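Local coordinates for proline iminopeptidase-related protein (Thermus thermophilus, PDB 2YYS), which is of unknown function but belongs to the alpha/beta-hydrolase peptidase S33 family and may be a peptidase, at residues Y16-G21 with V55-Q60. Residues are numbered along the deposited sequence; the frame is centred on the assembly and turned at random.
Sequences YVEDVG and VVYFDQ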
loop_
_atom_site.group_PDB
_atom_site.type_symbol
_atom_site.label_atom_id
_atom_site.label_comp_id
_atom_site.label_asym_id
_atom_site.label_seq_id
_atom_site.Cartn_x
_atom_site.Cartn_y
_atom_site.Cartn_z
ATOM N N TYR A 16 5.293 15.333 -0.967
ATOM C CA TYR A 16 4.180 15.765 -1.796
ATOM C C TYR A 16 2.876 15.298 -1.135
ATOM O O TYR A 16 2.672 14.106 -0.919
ATOM C CB TYR A 16 4.304 15.212 -3.216
ATOM C CG TYR A 16 3.119 15.569 -4.050
ATOM C CD1 TYR A 16 3.043 16.797 -4.717
ATOM C CD2 TYR A 16 2.054 14.685 -4.165
ATOM C CE1 TYR A 16 1.923 17.116 -5.481
ATOM C CE2 TYR A 16 0.950 14.998 -4.895
ATOM C CZ TYR A 16 0.873 16.213 -5.560
ATOM O OH TYR A 16 -0.274 16.495 -6.280
ATOM N N VAL A 17 2.003 16.251 -0.819
ATOM C CA VAL A 17 0.786 15.986 -0.075
ATOM C C VAL A 17 -0.409 16.564 -0.809
ATOM O O VAL A 17 -0.353 17.690 -1.301
ATOM C CB VAL A 17 0.875 16.609 1.350
ATOM C CG1 VAL A 17 -0.425 16.458 2.099
ATOM C CG2 VAL A 17 2.009 15.960 2.143
ATOM N N GLU A 18 -1.476 15.775 -0.897
ATOM C CA GLU A 18 -2.788 16.233 -1.350
ATOM C C GLU A 18 -3.768 15.996 -0.208
ATOM O O GLU A 18 -4.145 14.861 0.093
ATOM C CB GLU A 18 -3.240 15.493 -2.606
ATOM C CG GLU A 18 -2.213 15.511 -3.734
ATOM C CD GLU A 18 -2.620 14.672 -4.941
ATOM O OE1 GLU A 18 -3.468 13.777 -4.785
ATOM O OE2 GLU A 18 -2.069 14.900 -6.049
ATOM N N ASP A 19 -4.131 17.093 0.436
ATOM C CA ASP A 19 -4.994 17.129 1.590
ATOM C C ASP A 19 -6.379 17.516 1.092
ATOM O O ASP A 19 -6.637 18.674 0.761
ATOM C CB ASP A 19 -4.405 18.156 2.561
ATOM C CG ASP A 19 -5.202 18.316 3.826
ATOM O OD1 ASP A 19 -6.226 17.629 4.033
ATOM O OD2 ASP A 19 -4.856 19.152 4.682
ATOM N N VAL A 20 -7.278 16.541 1.065
ATOM C CA VAL A 20 -8.532 16.646 0.322
ATOM C C VAL A 20 -9.749 16.400 1.204
ATOM O O VAL A 20 -9.738 15.495 2.026
ATOM C CB VAL A 20 -8.518 15.605 -0.814
ATOM C CG1 VAL A 20 -9.797 15.588 -1.571
ATOM C CG2 VAL A 20 -7.358 15.904 -1.768
ATOM N N GLY A 21 -10.811 17.177 1.005
ATOM C CA GLY A 21 -12.046 17.004 1.757
ATOM C C GLY A 21 -12.167 17.946 2.951
ATOM O O GLY A 21 -11.257 18.723 3.227
ATOM N N VAL A 55 -9.027 13.254 3.427
ATOM C CA VAL A 55 -8.096 12.254 2.949
ATOM C C VAL A 55 -6.755 12.908 2.603
ATOM O O VAL A 55 -6.679 13.846 1.800
ATOM C CB VAL A 55 -8.638 11.529 1.716
ATOM C CG1 VAL A 55 -7.768 10.334 1.396
ATOM C CG2 VAL A 55 -10.061 11.102 1.935
ATOM N N VAL A 56 -5.702 12.378 3.202
ATOM C CA VAL A 56 -4.360 12.870 2.977
ATOM C C VAL A 56 -3.638 11.846 2.105
ATOM O O VAL A 56 -3.162 10.800 2.595
ATOM C CB VAL A 56 -3.638 13.090 4.323
ATOM C CG1 VAL A 56 -2.254 13.664 4.103
ATOM C CG2 VAL A 56 -4.450 14.007 5.194
ATOM N N TYR A 57 -3.629 12.107 0.804
ATOM C CA TYR A 57 -2.822 11.330 -0.123
ATOM C C TYR A 57 -1.435 11.931 -0.088
ATOM O O TYR A 57 -1.284 13.143 -0.118
ATOM C CB TYR A 57 -3.379 11.368 -1.556
ATOM C CG TYR A 57 -4.843 11.004 -1.690
ATOM C CD1 TYR A 57 -5.242 9.692 -1.886
ATOM C CD2 TYR A 57 -5.829 11.983 -1.645
ATOM C CE1 TYR A 57 -6.593 9.364 -2.020
ATOM C CE2 TYR A 57 -7.166 11.668 -1.776
ATOM C CZ TYR A 57 -7.546 10.356 -1.964
ATOM O OH TYR A 57 -8.892 10.050 -2.084
ATOM N N PHE A 58 -0.420 11.096 0.033
ATOM C CA PHE A 58 0.939 11.589 -0.051
ATOM C C PHE A 58 1.877 10.588 -0.673
ATOM O O PHE A 58 1.625 9.375 -0.661
ATOM C CB PHE A 58 1.443 12.082 1.316
ATOM C CG PHE A 58 1.701 10.997 2.326
ATOM C CD1 PHE A 58 2.993 10.596 2.606
ATOM C CD2 PHE A 58 0.660 10.445 3.061
ATOM C CE1 PHE A 58 3.244 9.622 3.551
ATOM C CE2 PHE A 58 0.903 9.462 4.019
ATOM C CZ PHE A 58 2.190 9.051 4.269
ATOM N N ASP A 59 2.944 11.120 -1.259
ATOM C CA ASP A 59 4.020 10.308 -1.751
ATOM C C ASP A 59 5.076 10.261 -0.656
ATOM O O ASP A 59 5.443 11.286 -0.083
ATOM C CB ASP A 59 4.619 10.889 -3.028
ATOM C CG ASP A 59 3.690 10.810 -4.209
ATOM O OD1 ASP A 59 2.533 10.347 -4.061
ATOM O OD2 ASP A 59 4.045 11.204 -5.343
ATOM N N GLN A 60 5.583 9.067 -0.404
ATOM C CA GLN A 60 6.515 8.811 0.669
ATOM C C GLN A 60 7.866 9.450 0.361
ATOM O O GLN A 60 8.120 9.940 -0.755
ATOM C CB GLN A 60 6.627 7.303 0.928
ATOM C CG GLN A 60 5.385 6.731 1.640
ATOM C CD GLN A 60 5.064 5.287 1.259
ATOM O OE1 GLN A 60 5.971 4.496 1.011
ATOM N NE2 GLN A 60 3.774 4.947 1.208
#
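With chi1 of -52° in both Glu18 and Tyr57, each CG lies beside its own backbone N, which in Tyr57 brings ring atom CD2 up to Glu18 O, with that oxygen at the ring's edge. The two side chains share one face of an antiparallel strand pair. Strand 14-20 here meets strand 54-58, joining the antiparallel N-terminal strands of the alpha/beta-hydrolase sheet to strand 54-58, where its parallel part begins, with strand 27-31 as the next neighbour. Five backbone bonds fix the register. Glu18 and Tyr57 form a hydrogen-bonded pair, Glu18 N reaching Tyr57 O at 2.8 Å in an almost straight bond (176° at the hydrogen), whereas the return bond from Tyr57 N to Glu18 O is clearly more bent. Val20 and Val55 form the next such pair, and Asp59 N bonds to Tyr16 O at 3.0 Å beyond the last bridge.

On the Glu18 face, the carboxylate plane is turned 76° from the Tyr57 ring, and OE1 passes 4.0 Å from Tyr57 CB before its salt bridge to Arg43. Val20 CG2 approaches the edge of the same ring, 4.2 Å from CD2, while Val55 CG1 sits over one face near the rim. Asp59 OD2, which pairs with Arg65, lies 4.2 Å from Tyr16 CD2 without bonding to it.

The opposite face is apolar at Val17, whose two methyls divide the work: CG1 meets Val56 CG1 and CG2 meets Phe58 CB, at 3.9 and 4.0 Å. Helix 78-91 packs against Val17 and Phe58 here. Asp19, also on this face, directs OD2 to Arg2 and Arg54, so two guanidinium groups probably balance its buried charge, while its OD1 rests 4.2 Å from Val56 CG2.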